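Local coordinates for uncharacterized protein lp_2219 (Lactobacillus plantarum, PDB 3HFQ) that is of unknown function but, as a seven-bladed beta-propeller of the lactonase family, may act on a lactone or a related sugar derivative, at residues Val303-Asp308 with Pro332-Val337; Ala242-Arg246 with Pro288-Leu293; Thr296-Val300 with Leu312-Leu317; Lys77-Val81 with Asp118-Leu123. The protein carries 1 engineered substitution. One frame throughout, in Å; residues are numbered along the deposited sequence.

Interaction 1: residues Val303-Asp308 with Pro332-Val337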
# COMPACT_ATOMS: atom_id res chain seq x y z
N VAL A 303 -9.02 3.71 -6.78
CA VAL A 303 -9.40 5.09 -6.52
C VAL A 303 -8.42 6.00 -7.24
O VAL A 303 -7.22 5.71 -7.28
CB VAL A 303 -9.39 5.45 -5.01
CG1 VAL A 303 -10.52 4.74 -4.30
CG2 VAL A 303 -8.05 5.10 -4.38
N ASN A 304 -8.93 7.08 -7.81
CA ASN A 304 -8.11 8.04 -8.53
C ASN A 304 -8.01 9.32 -7.71
O ASN A 304 -9.01 9.98 -7.43
CB ASN A 304 -8.73 8.33 -9.90
CG ASN A 304 -8.77 7.11 -10.78
OD1 ASN A 304 -7.75 6.66 -11.29
ND2 ASN A 304 -9.96 6.54 -10.95
N GLN A 305 -6.78 9.65 -7.35
CA GLN A 305 -6.45 10.81 -6.53
C GLN A 305 -6.87 12.19 -7.06
O GLN A 305 -7.50 12.96 -6.34
CB GLN A 305 -4.95 10.81 -6.26
CG GLN A 305 -4.44 11.94 -5.39
CD GLN A 305 -2.94 11.86 -5.15
OE1 GLN A 305 -2.35 12.76 -4.55
NE2 GLN A 305 -2.31 10.79 -5.62
N ASN A 306 -6.53 12.49 -8.31
CA ASN A 306 -6.82 13.80 -8.87
C ASN A 306 -8.22 14.06 -9.42
O ASN A 306 -8.62 15.22 -9.57
CB ASN A 306 -5.79 14.15 -9.95
CG ASN A 306 -4.37 14.19 -9.41
OD1 ASN A 306 -4.15 14.41 -8.22
ND2 ASN A 306 -3.40 14.00 -10.29
N THR A 307 -8.98 13.01 -9.72
CA THR A 307 -10.32 13.19 -10.26
C THR A 307 -11.43 12.84 -9.28
O THR A 307 -12.61 12.85 -9.63
CB THR A 307 -10.50 12.40 -11.57
OG1 THR A 307 -9.98 11.08 -11.41
CG2 THR A 307 -9.74 13.10 -12.71
N ASP A 308 -11.05 12.53 -8.04
CA ASP A 308 -12.01 12.23 -6.99
C ASP A 308 -13.01 11.14 -7.34
O ASP A 308 -14.19 11.26 -7.02
CB ASP A 308 -12.78 13.49 -6.62
CG ASP A 308 -11.88 14.65 -6.26
OD1 ASP A 308 -12.08 15.75 -6.80
OD2 ASP A 308 -10.97 14.45 -5.43
N PRO A 332 -13.68 11.80 -2.58
CA PRO A 332 -12.75 12.93 -2.61
C PRO A 332 -11.29 12.66 -2.25
O PRO A 332 -10.99 12.14 -1.17
CB PRO A 332 -13.41 13.94 -1.66
CG PRO A 332 -14.12 13.06 -0.68
CD PRO A 332 -14.74 12.01 -1.58
N GLU A 333 -10.40 13.02 -3.17
CA GLU A 333 -8.96 12.86 -2.97
C GLU A 333 -8.56 11.46 -2.51
O GLU A 333 -7.63 11.30 -1.73
CB GLU A 333 -8.49 13.89 -1.93
CG GLU A 333 -8.96 15.32 -2.20
CD GLU A 333 -8.48 16.31 -1.15
OE1 GLU A 333 -7.25 16.47 -0.99
OE2 GLU A 333 -9.33 16.93 -0.48
N GLY A 334 -9.26 10.44 -3.02
CA GLY A 334 -8.97 9.06 -2.63
C GLY A 334 -7.58 8.54 -2.98
O GLY A 334 -7.15 8.66 -4.13
N VAL A 335 -6.90 7.95 -1.99
CA VAL A 335 -5.56 7.40 -2.20
C VAL A 335 -5.28 6.07 -1.49
O VAL A 335 -4.15 5.59 -1.47
CB VAL A 335 -4.48 8.42 -1.77
CG1 VAL A 335 -4.49 9.62 -2.71
CG2 VAL A 335 -4.71 8.86 -0.33
N CYS A 336 -6.31 5.49 -0.88
CA CYS A 336 -6.14 4.20 -0.20
C CYS A 336 -7.44 3.42 -0.21
O CYS A 336 -8.51 3.96 0.08
CB CYS A 336 -5.69 4.40 1.25
SG CYS A 336 -5.41 2.85 2.17
N VAL A 337 -7.35 2.14 -0.57
CA VAL A 337 -8.51 1.26 -0.62
C VAL A 337 -8.30 0.17 0.41
O VAL A 337 -7.36 -0.62 0.33
CB VAL A 337 -8.65 0.61 -2.01
CG1 VAL A 337 -9.74 -0.46 -1.97
CG2 VAL A 337 -8.99 1.67 -3.03
O HOH W 1 -5.62 7.13 -5.63
O HOH W 2 -10.71 9.08 -5.39

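Interaction 2: residues Ala242-Arg246 with Pro288-Leu293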
# COMPACT_ATOMS: atom_id res chain seq x y z
N ALA A 242 4.65 4.23 -10.91
CA ALA A 242 3.92 3.05 -10.48
C ALA A 242 3.60 3.27 -9.01
O ALA A 242 4.33 3.99 -8.32
CB ALA A 242 4.77 1.80 -10.68
N ALA A 243 2.52 2.67 -8.51
CA ALA A 243 2.15 2.89 -7.11
C ALA A 243 1.88 1.63 -6.30
O ALA A 243 2.77 1.11 -5.62
CB ALA A 243 0.93 3.82 -7.05
N ALA A 244 0.64 1.15 -6.34
CA ALA A 244 0.25 -0.03 -5.58
C ALA A 244 0.50 -1.32 -6.35
O ALA A 244 0.50 -1.33 -7.58
CB ALA A 244 -1.23 0.06 -5.20
N ILE A 245 0.71 -2.40 -5.61
CA ILE A 245 0.95 -3.70 -6.23
C ILE A 245 0.23 -4.77 -5.40
O ILE A 245 0.34 -4.81 -4.18
CB ILE A 245 2.48 -3.99 -6.33
CG1 ILE A 245 2.72 -5.30 -7.08
CG2 ILE A 245 3.11 -4.01 -4.95
CD1 ILE A 245 4.17 -5.47 -7.53
N ARG A 246 -0.53 -5.63 -6.08
CA ARG A 246 -1.30 -6.68 -5.42
C ARG A 246 -1.14 -8.03 -6.10
O ARG A 246 -0.87 -8.10 -7.29
CB ARG A 246 -2.79 -6.31 -5.42
CG ARG A 246 -3.10 -4.93 -4.89
CD ARG A 246 -2.97 -4.86 -3.38
NE ARG A 246 -3.46 -3.59 -2.88
CZ ARG A 246 -3.44 -3.22 -1.60
NH1 ARG A 246 -2.95 -4.05 -0.68
NH2 ARG A 246 -3.93 -2.04 -1.24
N PRO A 288 -4.15 6.83 -10.16
CA PRO A 288 -4.62 5.71 -9.34
C PRO A 288 -3.52 5.28 -8.35
O PRO A 288 -2.71 4.40 -8.64
CB PRO A 288 -4.93 4.63 -10.37
CG PRO A 288 -3.92 4.92 -11.47
CD PRO A 288 -4.02 6.42 -11.57
N ARG A 289 -3.52 5.91 -7.18
CA ARG A 289 -2.52 5.63 -6.14
C ARG A 289 -2.73 4.32 -5.39
O ARG A 289 -1.78 3.78 -4.82
CB ARG A 289 -2.47 6.81 -5.16
CG ARG A 289 -1.39 6.71 -4.09
CD ARG A 289 -1.10 8.10 -3.52
NE ARG A 289 -0.38 8.04 -2.25
CZ ARG A 289 0.53 8.93 -1.88
NH1 ARG A 289 0.85 9.94 -2.68
NH2 ARG A 289 1.13 8.81 -0.69
N ASP A 290 -3.95 3.81 -5.37
CA ASP A 290 -4.20 2.54 -4.69
C ASP A 290 -5.42 1.83 -5.26
O ASP A 290 -6.27 2.44 -5.90
CB ASP A 290 -4.39 2.76 -3.18
CG ASP A 290 -4.27 1.47 -2.38
OD1 ASP A 290 -3.58 0.54 -2.85
OD2 ASP A 290 -4.84 1.38 -1.27
N PHE A 291 -5.47 0.52 -5.02
CA PHE A 291 -6.56 -0.33 -5.48
C PHE A 291 -6.36 -1.66 -4.77
O PHE A 291 -5.33 -1.88 -4.14
CB PHE A 291 -6.46 -0.57 -7.00
CG PHE A 291 -5.31 -1.47 -7.40
CD1 PHE A 291 -4.02 -0.96 -7.55
CD2 PHE A 291 -5.52 -2.83 -7.59
CE1 PHE A 291 -2.96 -1.80 -7.87
CE2 PHE A 291 -4.45 -3.68 -7.91
CZ PHE A 291 -3.17 -3.16 -8.05
N ASP A 292 -7.36 -2.54 -4.86
CA ASP A 292 -7.23 -3.86 -4.27
C ASP A 292 -8.36 -4.76 -4.75
O ASP A 292 -9.39 -4.28 -5.21
CB ASP A 292 -7.25 -3.80 -2.74
CG ASP A 292 -6.71 -5.07 -2.09
OD1 ASP A 292 -6.13 -5.91 -2.82
OD2 ASP A 292 -6.85 -5.23 -0.86
N LEU A 293 -8.12 -6.07 -4.67
CA LEU A 293 -9.13 -7.04 -5.06
C LEU A 293 -10.04 -7.14 -3.84
O LEU A 293 -9.59 -6.89 -2.72
CB LEU A 293 -8.50 -8.41 -5.32
CG LEU A 293 -7.72 -8.65 -6.62
CD1 LEU A 293 -6.50 -7.75 -6.70
CD2 LEU A 293 -7.30 -10.12 -6.67
O HOH W 3 -4.57 -0.35 0.77

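Interaction 3: residues Thr296-Val300 with Leu312-Leu317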
# COMPACT_ATOMS: atom_id res chain seq x y z
N THR A 296 -13.68 -11.70 -2.18
CA THR A 296 -14.04 -12.84 -3.03
C THR A 296 -13.07 -12.93 -4.21
O THR A 296 -12.95 -13.98 -4.84
CB THR A 296 -15.47 -12.71 -3.60
OG1 THR A 296 -15.51 -11.64 -4.56
CG2 THR A 296 -16.46 -12.42 -2.48
N GLU A 297 -12.40 -11.82 -4.48
CA GLU A 297 -11.44 -11.71 -5.58
C GLU A 297 -12.11 -11.76 -6.95
O GLU A 297 -11.46 -12.03 -7.96
CB GLU A 297 -10.35 -12.79 -5.48
CG GLU A 297 -9.49 -12.66 -4.23
CD GLU A 297 -8.06 -13.15 -4.45
OE1 GLU A 297 -7.87 -14.17 -5.14
OE2 GLU A 297 -7.13 -12.51 -3.91
N ALA A 298 -13.41 -11.48 -6.98
CA ALA A 298 -14.16 -11.47 -8.23
C ALA A 298 -14.29 -10.02 -8.69
O ALA A 298 -14.88 -9.74 -9.74
CB ALA A 298 -15.53 -12.09 -8.03
N PHE A 299 -13.74 -9.10 -7.90
CA PHE A 299 -13.80 -7.68 -8.21
C PHE A 299 -12.52 -6.95 -7.82
O PHE A 299 -11.72 -7.44 -7.02
CB PHE A 299 -14.95 -7.02 -7.45
CG PHE A 299 -16.30 -7.61 -7.75
CD1 PHE A 299 -17.04 -7.16 -8.83
CD2 PHE A 299 -16.82 -8.62 -6.94
CE1 PHE A 299 -18.29 -7.71 -9.11
CE2 PHE A 299 -18.07 -9.17 -7.21
CZ PHE A 299 -18.80 -8.72 -8.30
N VAL A 300 -12.35 -5.76 -8.39
CA VAL A 300 -11.22 -4.90 -8.08
C VAL A 300 -11.77 -3.48 -7.99
O VAL A 300 -12.60 -3.08 -8.80
CB VAL A 300 -10.13 -4.91 -9.17
CG1 VAL A 300 -9.11 -3.80 -8.89
CG2 VAL A 300 -9.42 -6.26 -9.19
N LEU A 312 -15.01 0.44 -10.36
CA LEU A 312 -15.23 -0.96 -10.03
C LEU A 312 -15.06 -1.84 -11.26
O LEU A 312 -15.61 -1.54 -12.33
CB LEU A 312 -16.65 -1.16 -9.48
CG LEU A 312 -17.06 -2.62 -9.23
CD1 LEU A 312 -16.26 -3.19 -8.07
CD2 LEU A 312 -18.55 -2.71 -8.93
N TYR A 313 -14.30 -2.92 -11.11
CA TYR A 313 -14.07 -3.88 -12.19
C TYR A 313 -14.53 -5.25 -11.77
O TYR A 313 -14.55 -5.58 -10.58
CB TYR A 313 -12.59 -4.05 -12.53
CG TYR A 313 -11.83 -2.81 -12.90
CD1 TYR A 313 -11.08 -2.13 -11.94
CD2 TYR A 313 -11.78 -2.37 -14.22
CE1 TYR A 313 -10.31 -1.03 -12.28
CE2 TYR A 313 -11.02 -1.27 -14.57
CZ TYR A 313 -10.27 -0.61 -13.60
OH TYR A 313 -9.48 0.45 -13.95
N ALA A 314 -14.87 -6.07 -12.76
CA ALA A 314 -15.22 -7.45 -12.51
C ALA A 314 -13.89 -8.11 -12.84
O ALA A 314 -13.16 -7.64 -13.72
CB ALA A 314 -16.29 -7.91 -13.48
N ARG A 315 -13.54 -9.17 -12.13
CA ARG A 315 -12.29 -9.88 -12.37
C ARG A 315 -12.56 -11.36 -12.62
O ARG A 315 -13.21 -12.01 -11.81
CB ARG A 315 -11.36 -9.73 -11.16
CG ARG A 315 -10.13 -10.64 -11.22
CD ARG A 315 -9.22 -10.47 -10.00
NE ARG A 315 -8.04 -11.33 -10.09
CZ ARG A 315 -8.01 -12.61 -9.72
NH1 ARG A 315 -9.09 -13.19 -9.21
NH2 ARG A 315 -6.90 -13.31 -9.88
N ASP A 316 -12.07 -11.87 -13.74
CA ASP A 316 -12.25 -13.29 -14.08
C ASP A 316 -11.33 -14.09 -13.17
O ASP A 316 -10.12 -13.84 -13.12
CB ASP A 316 -11.91 -13.53 -15.55
CG ASP A 316 -12.26 -14.94 -16.00
OD1 ASP A 316 -11.62 -15.91 -15.53
OD2 ASP A 316 -13.19 -15.08 -16.83
N LEU A 317 -11.90 -15.06 -12.46
CA LEU A 317 -11.14 -15.88 -11.52
C LEU A 317 -10.09 -16.81 -12.13
O LEU A 317 -9.13 -17.18 -11.47
CB LEU A 317 -12.11 -16.72 -10.67
CG LEU A 317 -13.20 -15.97 -9.90
CD1 LEU A 317 -14.03 -16.97 -9.10
CD2 LEU A 317 -12.58 -14.94 -8.99

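Interaction 4: residues Lys77-Val81 with Asp118-Leu123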
# COMPACT_ATOMS: atom_id res chain seq x y z
N LYS A 77 -12.51 7.38 18.19
CA LYS A 77 -11.09 7.67 18.34
C LYS A 77 -10.56 7.14 19.67
O LYS A 77 -11.17 7.33 20.72
CB LYS A 77 -10.84 9.18 18.27
CG LYS A 77 -9.36 9.55 18.34
CD LYS A 77 -9.16 11.06 18.34
CE LYS A 77 -9.55 11.69 19.67
NZ LYS A 77 -8.64 11.28 20.77
N LEU A 78 -9.42 6.46 19.62
CA LEU A 78 -8.80 5.93 20.83
C LEU A 78 -7.70 6.88 21.27
O LEU A 78 -7.72 7.39 22.39
CB LEU A 78 -8.25 4.53 20.56
CG LEU A 78 -9.33 3.49 20.21
CD1 LEU A 78 -8.68 2.23 19.64
CD2 LEU A 78 -10.15 3.16 21.46
N ASN A 79 -6.75 7.15 20.38
CA ASN A 79 -5.66 8.07 20.68
C ASN A 79 -4.82 8.26 19.42
O ASN A 79 -5.13 7.70 18.38
CB ASN A 79 -4.79 7.54 21.84
CG ASN A 79 -3.72 6.56 21.39
OD1 ASN A 79 -3.96 5.67 20.56
ND2 ASN A 79 -2.52 6.70 21.95
N THR A 80 -3.79 9.10 19.52
CA THR A 80 -2.91 9.33 18.38
C THR A 80 -1.48 9.39 18.90
O THR A 80 -1.25 9.70 20.07
CB THR A 80 -3.21 10.66 17.65
OG1 THR A 80 -2.83 11.77 18.46
CG2 THR A 80 -4.70 10.77 17.32
N VAL A 81 -0.54 9.08 18.02
CA VAL A 81 0.88 9.14 18.36
C VAL A 81 1.48 9.99 17.25
O VAL A 81 1.66 9.53 16.13
CB VAL A 81 1.53 7.75 18.35
CG1 VAL A 81 3.03 7.88 18.58
CG2 VAL A 81 0.91 6.88 19.43
N ASP A 118 -6.78 -1.93 24.63
CA ASP A 118 -7.96 -1.33 24.02
C ASP A 118 -7.72 -0.83 22.60
O ASP A 118 -8.59 -0.19 22.01
CB ASP A 118 -8.48 -0.19 24.90
CG ASP A 118 -7.55 1.00 24.93
OD1 ASP A 118 -6.37 0.86 24.53
OD2 ASP A 118 -7.99 2.08 25.36
N GLY A 119 -6.55 -1.13 22.05
CA GLY A 119 -6.25 -0.71 20.69
C GLY A 119 -5.39 0.54 20.56
O GLY A 119 -4.84 0.81 19.49
N ALA A 120 -5.28 1.30 21.65
CA ALA A 120 -4.48 2.52 21.65
C ALA A 120 -3.00 2.22 21.39
O ALA A 120 -2.54 1.11 21.64
CB ALA A 120 -4.65 3.25 22.98
N LEU A 121 -2.27 3.22 20.89
CA LEU A 121 -0.86 3.04 20.56
C LEU A 121 0.15 3.81 21.42
O LEU A 121 -0.18 4.83 22.03
CB LEU A 121 -0.62 3.43 19.10
CG LEU A 121 -1.40 2.65 18.04
CD1 LEU A 121 -1.04 3.21 16.66
CD2 LEU A 121 -1.05 1.17 18.12
N THR A 122 1.38 3.30 21.43
CA THR A 122 2.49 3.91 22.16
C THR A 122 3.75 3.70 21.31
O THR A 122 4.06 2.58 20.91
CB THR A 122 2.73 3.25 23.53
OG1 THR A 122 1.52 3.30 24.30
CG2 THR A 122 3.83 3.99 24.28
N LEU A 123 4.47 4.79 21.06
CA LEU A 123 5.70 4.73 20.26
C LEU A 123 6.79 3.94 20.98
O LEU A 123 6.99 4.11 22.19
CB LEU A 123 6.20 6.15 19.99
CG LEU A 123 7.47 6.31 19.16
CD1 LEU A 123 7.23 5.83 17.73
CD2 LEU A 123 7.91 7.77 19.17

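Interaction 1: residues Val303-Asp308 with Pro332-Val337
The flat groups of Asp308 and Gln305 meet Pro332-Val337 in different ways. At the Asp308 carboxylate, the backbone N of Glu333 reaches OD2 on its anti side, 21° out of plane, at 2.7 Å from N to OD2. The Gln305 amide is instead met over one face, where Val335 CG1 sits 3.7 Å from Gln305 CD. This is where the beta-propeller ring closes: strand 299-304 belongs to the last blade, whereas strand 334-339 completes the first blade by pairing with strand 2-9, with a classic beta bulge at Val335 and Cys336. Gln305 has CG anti to its own N (chi1 -179°) and an extended chain beyond, which lays its methylenes and amide across the Val335 methyl.

Deeper in, Val303 and Val337 lie alongside one another, pointing in opposite senses, with Val303 CG1 3.7 Å from Val337 CG2. The Val303 side chain also lies against Gly334, with CG2 nearest Gly334 O; a beta-carbon on Gly334 would sit tightly against Val303 CB. No direct backbone hydrogen bond spans the two segments here; water takes up the gap. One water bridges Val303 O at 2.7 Å and Gly334 O at 2.6 Å, and a second lies 2.8 Å from Asn304 O while accepting a weak bond from Gly334 N. The Glu333 carboxylate is not in contact with that of Asp308 and is held by the backbone N atoms of Lys12, Lys13, Thr14 and Ser15. Beside the first water, Gln305 CA makes a bent CA-H...O contact with Gly334 O, 3.3 Å between CA and O.

Interaction 2: residues Ala242-Arg246 with Pro288-Leu293
Arg246 reaches across to Asp290, Phe291 and Asp292, and each meets its guanidinium group at a different attitude. The Asp292 carboxylate stacks over one face with the two planes 17° apart, offset toward the rim; its OD1 lies 3.5 Å from Arg246 NE, a salt bridge of charges alone, since no N-H points at it. Asp290 crosses the arginine at about a right angle, and its OD1 takes a weak, charge-assisted bond from Arg246 NH2 at 3.1 Å. Between the two acids, Phe291 O receives Arg246 NE at 2.8 Å in the carbonyl plane, with a weaker second bond from NH2. The Phe291 ring stands almost upright to the guanidinium, 88° between planes, and its CE2 packs 3.5 Å from Arg246 CG. A bend at chi2 (-74°) lets the arginine pass the ring before its head turns back to the strand.

Further along, Ala244 CB fits 3.4 Å from Asp290 OD1 and 3.7 Å from Phe291 CE1, while Ala244 O lies at the ring's edge. These are the innermost strands of two successive propeller blades, running nearly parallel along the central channel. A water bridges Arg246 NH2 to Asp290 OD2, which also accepts Val337 N from the next blade. A leucine in place of Arg246 would probably leave both carboxylates without their positive mate and Phe291 O without its side-chain donors. One cation set between two acids binds the adjacent blades by charge as well as by packing.

Interaction 3: residues Thr296-Val300 with Leu312-Leu317
Arg315 N donates to Ala298 O at 2.8 Å, the shortest polar bond of the pair. The same arginine returns with its side chain: CG is anti to the backbone N (chi1 169°), the chain runs extended to NE, and NH1 reaches Glu297 O at 2.9 Å in that carbonyl's plane. Its NE is held by Tyr255 OH, so the guanidinium is fixed at two points. Val300 and Tyr313 form an antiparallel hydrogen-bonded pair, with Val300 N 3.1 Å from Tyr313 O and Tyr313 N 2.9 Å from Val300 O; Phe299 and Ala314 are the adjoining non-hydrogen-bonded pair.

Strands 299-304 and 309-315 are the two middle strands of a four-stranded propeller blade, joined as a beta hairpin, and the contact spans its end away from the hairpin turn. On one side of the sheet Val300 CG1 packs obliquely 4.0 Å from Tyr313 CD1, and Tyr313 OH bonds to Ser282 O. On the side of Phe299 and Ala314, Phe299 CB lies 4.1 Å from Leu312 CD1, and Tyr313 O sits at the edge of the Phe299 ring. Just before the strand, Thr296 OG1 accepts Ala298 N in an ST turn and is also hydrogen-bonded to Asp294 OD2. Glu297 OE2 bonds to His249 N, while Leu317 CD2 lies 3.3 Å from Glu297 O.

Interaction 4: residues Lys77-Val81 with Asp118-Leu123
Leu78, Asn79 and Val81 face Asp118-Leu123 from a strand running nearly parallel to strand 121-123, the axes of the short segments 6.7 Å apart and 18° askew. The two segments are joined by side-chain bonds from Asn79, whose amide imitates a neighbouring peptide: OD1 accepts Leu121 N at 3.0 Å with a nearly straight N-H (166°), and ND2 donates to a lone pair of Leu121 O, also at 3.0 Å. Both bonds to one residue fix the amide's rotation. Its CG lies between the backbone N and the carbonyl carbon (chi1 85°), which swings the amide over to the facing strand. A classic beta bulge, in which Leu78 and Asn79 both face Ala67, lets these consecutive residues point the same way.

Leu78 CD1 rests 3.4 Å from Asp118 O and close over Gly119, where a beta-carbon would clash with that methyl; the backbone conformation at Gly119 would also press a beta-carbon against the preceding carbonyl O. Asp118 OD1 closes an Asx turn by accepting Ala120 N at 3.1 Å. At the other end Val81 sets CG2 3.5 Å from Leu121 O and CG1 3.9 Å from Leu123 CB. A valine instead of Asn79 would probably leave Leu121 N and O without these partners and weaken the tie between the strands. The contact joins the outermost strands of two successive propeller blades, 74-84 and 121-128; Leu121 reaches inward to Ile65 of strand 62-71 and Tyr54 of strand 52-59, and packs on Met113 and Ile115 of strand 109-115.

Interactions 1 and 2 are buried and lie toward the channel; both border on strand 290-293, which is itself part of interaction 2. They meet directly at Asp290, which touches both segments of interaction 1 and whose O takes Val303 N. Interaction 3 lies farther out in the same blade, sharing strand 299-304 with interaction 1 and touching interaction 2 through Leu293. Interaction 4, more exposed, sits apart near the rim, its nearest atoms about 15 Å from interaction 1. Three contacts join neighbouring blades, by water and an aspartate-to-backbone hydrogen bond in interaction 1, by an arginine between two acids in interaction 2, and by an asparagine amide in interaction 4. Only interaction 3 works within a blade, through regular antiparallel backbone pairing.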